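Local coordinates for ATP-dependent CLP protease, putative (Plasmodium falciparum, PDB 2F6I), which is probably the ClpP-type serine peptidase of an ATP-dependent Clp protease, cutting proteins to small peptides, here as its catalytic domain, at residues I75-L86 against S109-S117. Residues are numbered along the deposited sequence; the frame is centred on the assembly and turned at random.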
loop_
_atom_site.group_PDB
_atom_site.type_symbol
_atom_site.label_atom_id
_atom_site.label_comp_id
_atom_site.label_asym_id
_atom_site.label_seq_id
_atom_site.Cartn_x
_atom_site.Cartn_y
_atom_site.Cartn_z
ATOM N N ILE C 75 33.391 16.139 -10.693
ATOM C CA ILE C 75 32.846 14.828 -10.377
ATOM C C ILE C 75 32.585 14.611 -8.892
ATOM O O ILE C 75 33.475 14.777 -8.056
ATOM C CB ILE C 75 33.779 13.706 -10.878
ATOM C CG1 ILE C 75 34.076 13.901 -12.366
ATOM C CG2 ILE C 75 33.127 12.348 -10.652
ATOM C CD1 ILE C 75 35.092 12.915 -12.924
ATOM N N ASN C 76 31.349 14.224 -8.591
ATOM C CA ASN C 76 30.877 13.942 -7.239
ATOM C C ASN C 76 29.791 12.900 -7.471
ATOM O O ASN C 76 28.609 13.226 -7.522
ATOM C CB ASN C 76 30.271 15.204 -6.612
ATOM C CG ASN C 76 29.795 14.985 -5.183
ATOM O OD1 ASN C 76 29.876 13.880 -4.645
ATOM N ND2 ASN C 76 29.296 16.047 -4.562
ATOM N N SER C 77 30.204 11.646 -7.629
ATOM C CA SER C 77 29.269 10.565 -7.915
ATOM C C SER C 77 29.664 9.232 -7.293
ATOM O O SER C 77 30.840 8.880 -7.253
ATOM C CB SER C 77 29.148 10.399 -9.434
ATOM O OG SER C 77 28.493 9.193 -9.783
ATOM N N PRO C 78 28.677 8.471 -6.801
ATOM C CA PRO C 78 28.923 7.167 -6.179
ATOM C C PRO C 78 29.027 6.087 -7.248
ATOM O O PRO C 78 29.103 4.898 -6.943
ATOM C CB PRO C 78 27.694 6.978 -5.302
ATOM C CG PRO C 78 26.616 7.561 -6.167
ATOM C CD PRO C 78 27.256 8.848 -6.672
ATOM N N GLY C 79 29.030 6.511 -8.505
ATOM C CA GLY C 79 29.111 5.561 -9.596
ATOM C C GLY C 79 27.722 5.077 -9.965
ATOM O O GLY C 79 26.753 5.828 -9.865
ATOM N N GLY C 80 27.623 3.821 -10.388
ATOM C CA GLY C 80 26.336 3.268 -10.765
ATOM C C GLY C 80 26.463 2.076 -11.695
ATOM O O GLY C 80 26.923 1.005 -11.294
ATOM N N SER C 81 26.055 2.264 -12.945
ATOM C CA SER C 81 26.116 1.209 -13.953
ATOM C C SER C 81 27.489 1.173 -14.624
ATOM O O SER C 81 27.977 2.195 -15.107
ATOM C CB SER C 81 25.036 1.444 -15.011
ATOM O OG SER C 81 25.213 0.580 -16.118
ATOM N N ILE C 82 28.113 -0.001 -14.651
ATOM C CA ILE C 82 29.422 -0.132 -15.271
ATOM C C ILE C 82 29.327 -0.056 -16.794
ATOM O O ILE C 82 30.231 0.473 -17.443
ATOM C CB ILE C 82 30.121 -1.442 -14.838
ATOM C CG1 ILE C 82 30.480 -1.356 -13.351
ATOM C CG2 ILE C 82 31.379 -1.667 -15.664
ATOM C CD1 ILE C 82 31.264 -2.538 -12.822
ATOM N N ASN C 83 28.239 -0.574 -17.365
ATOM C CA ASN C 83 28.047 -0.512 -18.815
ATOM C C ASN C 83 27.940 0.948 -19.236
ATOM O O ASN C 83 28.602 1.389 -20.175
ATOM C CB ASN C 83 26.764 -1.233 -19.237
ATOM C CG ASN C 83 26.981 -2.707 -19.504
ATOM O OD1 ASN C 83 27.757 -3.083 -20.384
ATOM N ND2 ASN C 83 26.286 -3.555 -18.748
ATOM N N GLU C 84 27.095 1.692 -18.532
ATOM C CA GLU C 84 26.899 3.101 -18.827
ATOM C C GLU C 84 28.170 3.878 -18.517
ATOM O O GLU C 84 28.428 4.929 -19.104
ATOM C CB GLU C 84 25.722 3.647 -18.018
ATOM C CG GLU C 84 24.397 2.971 -18.346
ATOM C CD GLU C 84 24.080 3.000 -19.837
ATOM O OE1 GLU C 84 23.963 4.110 -20.402
ATOM O OE2 GLU C 84 23.951 1.912 -20.446
ATOM N N GLY C 85 28.967 3.343 -17.597
ATOM C CA GLY C 85 30.211 3.991 -17.231
ATOM C C GLY C 85 31.231 3.815 -18.336
ATOM O O GLY C 85 31.886 4.770 -18.754
ATOM N N LEU C 86 31.364 2.583 -18.815
ATOM C CA LEU C 86 32.303 2.283 -19.883
ATOM C C LEU C 86 31.891 2.990 -21.170
ATOM O O LEU C 86 32.726 3.262 -22.031
ATOM C CB LEU C 86 32.380 0.771 -20.096
ATOM C CG LEU C 86 33.015 0.047 -18.907
ATOM C CD1 LEU C 86 32.816 -1.460 -19.030
ATOM C CD2 LEU C 86 34.497 0.403 -18.837
ATOM N N SER C 109 33.804 3.809 -7.858
ATOM C CA SER C 109 33.697 2.930 -9.018
ATOM C C SER C 109 33.983 3.648 -10.336
ATOM O O SER C 109 35.001 4.333 -10.465
ATOM C CB SER C 109 32.309 2.288 -9.058
ATOM O OG SER C 109 32.253 1.261 -10.031
ATOM N N MET C 110 33.093 3.488 -11.314
ATOM C CA MET C 110 33.277 4.126 -12.616
ATOM C C MET C 110 33.507 5.628 -12.515
ATOM O O MET C 110 34.169 6.219 -13.370
ATOM C CB MET C 110 32.080 3.850 -13.535
ATOM C CG MET C 110 32.123 2.489 -14.218
ATOM S SD MET C 110 33.734 2.173 -14.991
ATOM C CE MET C 110 33.762 3.410 -16.275
ATOM N N ALA C 111 32.959 6.248 -11.474
ATOM C CA ALA C 111 33.135 7.681 -11.280
ATOM C C ALA C 111 34.619 7.934 -11.038
ATOM O O ALA C 111 35.196 8.892 -11.558
ATOM C CB ALA C 111 32.309 8.159 -10.091
ATOM N N SER C 112 35.231 7.055 -10.249
ATOM C CA SER C 112 36.651 7.152 -9.937
ATOM C C SER C 112 37.480 6.908 -11.191
ATOM O O SER C 112 38.483 7.583 -11.422
ATOM C CB SER C 112 37.030 6.126 -8.866
ATOM O OG SER C 112 36.449 6.454 -7.615
ATOM N N VAL C 113 37.055 5.943 -12.002
ATOM C CA VAL C 113 37.763 5.626 -13.235
ATOM C C VAL C 113 37.697 6.802 -14.206
ATOM O O VAL C 113 38.695 7.152 -14.838
ATOM C CB VAL C 113 37.169 4.383 -13.921
ATOM C CG1 VAL C 113 37.919 4.100 -15.210
ATOM C CG2 VAL C 113 37.250 3.184 -12.984
ATOM N N ILE C 114 36.517 7.405 -14.324
ATOM C CA ILE C 114 36.343 8.550 -15.210
ATOM C C ILE C 114 37.247 9.676 -14.722
ATOM O O ILE C 114 37.883 10.368 -15.517
ATOM C CB ILE C 114 34.877 9.036 -15.217
ATOM C CG1 ILE C 114 33.983 7.970 -15.854
ATOM C CG2 ILE C 114 34.764 10.350 -15.976
ATOM C CD1 ILE C 114 32.503 8.298 -15.807
ATOM N N LEU C 115 37.297 9.852 -13.406
ATOM C CA LEU C 115 38.139 10.876 -12.804
ATOM C C LEU C 115 39.589 10.627 -13.219
ATOM O O LEU C 115 40.295 11.545 -13.630
ATOM C CB LEU C 115 38.022 10.812 -11.277
ATOM C CG LEU C 115 39.002 11.629 -10.429
ATOM C CD1 LEU C 115 38.824 13.120 -10.688
ATOM C CD2 LEU C 115 38.770 11.309 -8.959
ATOM N N ALA C 116 40.009 9.368 -13.125
ATOM C CA ALA C 116 41.374 8.972 -13.459
ATOM C C ALA C 116 41.712 9.013 -14.949
ATOM O O ALA C 116 42.888 9.026 -15.318
ATOM C CB ALA C 116 41.649 7.580 -12.906
ATOM N N SER C 117 40.698 9.037 -15.805
ATOM C CA SER C 117 40.946 9.067 -17.242
ATOM C C SER C 117 41.136 10.477 -17.789
ATOM O O SER C 117 41.285 10.663 -18.994
ATOM C CB SER C 117 39.805 8.381 -17.992
ATOM O OG SER C 117 38.574 9.034 -17.748
HETATM O O HOH W 1 30.011 2.303 -11.442
#
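M110 lies against the first turn of helix 82-94, where G85 leaves room for it. Its CG sits 3.9 Å from G85 CA and equally near I82 CA. The chain then bends at both chi2 (-49°) and chi3 (-66°). This folds the methyl CE back onto the peptide that follows G85, 3.3 Å from G85 C. L86 crosses the methionine at about a right angle, with CD2 4.0 Å from M110 CE. This side is closely packed, and helices 82-86 and 109-116 run nearly parallel there, at 12°.

The strand side is close as well. A111 CB rests 3.3 Å from S77 O. I75 sends CD1 over the helix backbone, 3.7 Å from L115 CA, with I114 CG2 also near. An ST turn, G79 N to S77 OG, shapes the bend after the strand, and S77 OG also makes a hydrogen bond with D46 O. G79 belongs to this tight part, its CA 4.9 Å from A111 CA.

The looser part begins at G80. There a water bridges G80 N and S109 OG, at 3.0 Å from G80 N. S81 and P78, partly exposed, direct their side chains away from helix 109-116.

G79 lies about 10 Å from the side chain of H134, the predicted active-site histidine. The contact lies within the ClpP fold: strand 71-77 of the parallel sheet runs into helix 82-94, strand 99-104 follows beside 71-77, and helix 109-116 packs against strand 71-77 and helix 82-94. Helix 151-169 meets helix 109-116 through S109 and V113, while I114 also touches I88 and F92 farther along helix 82-94.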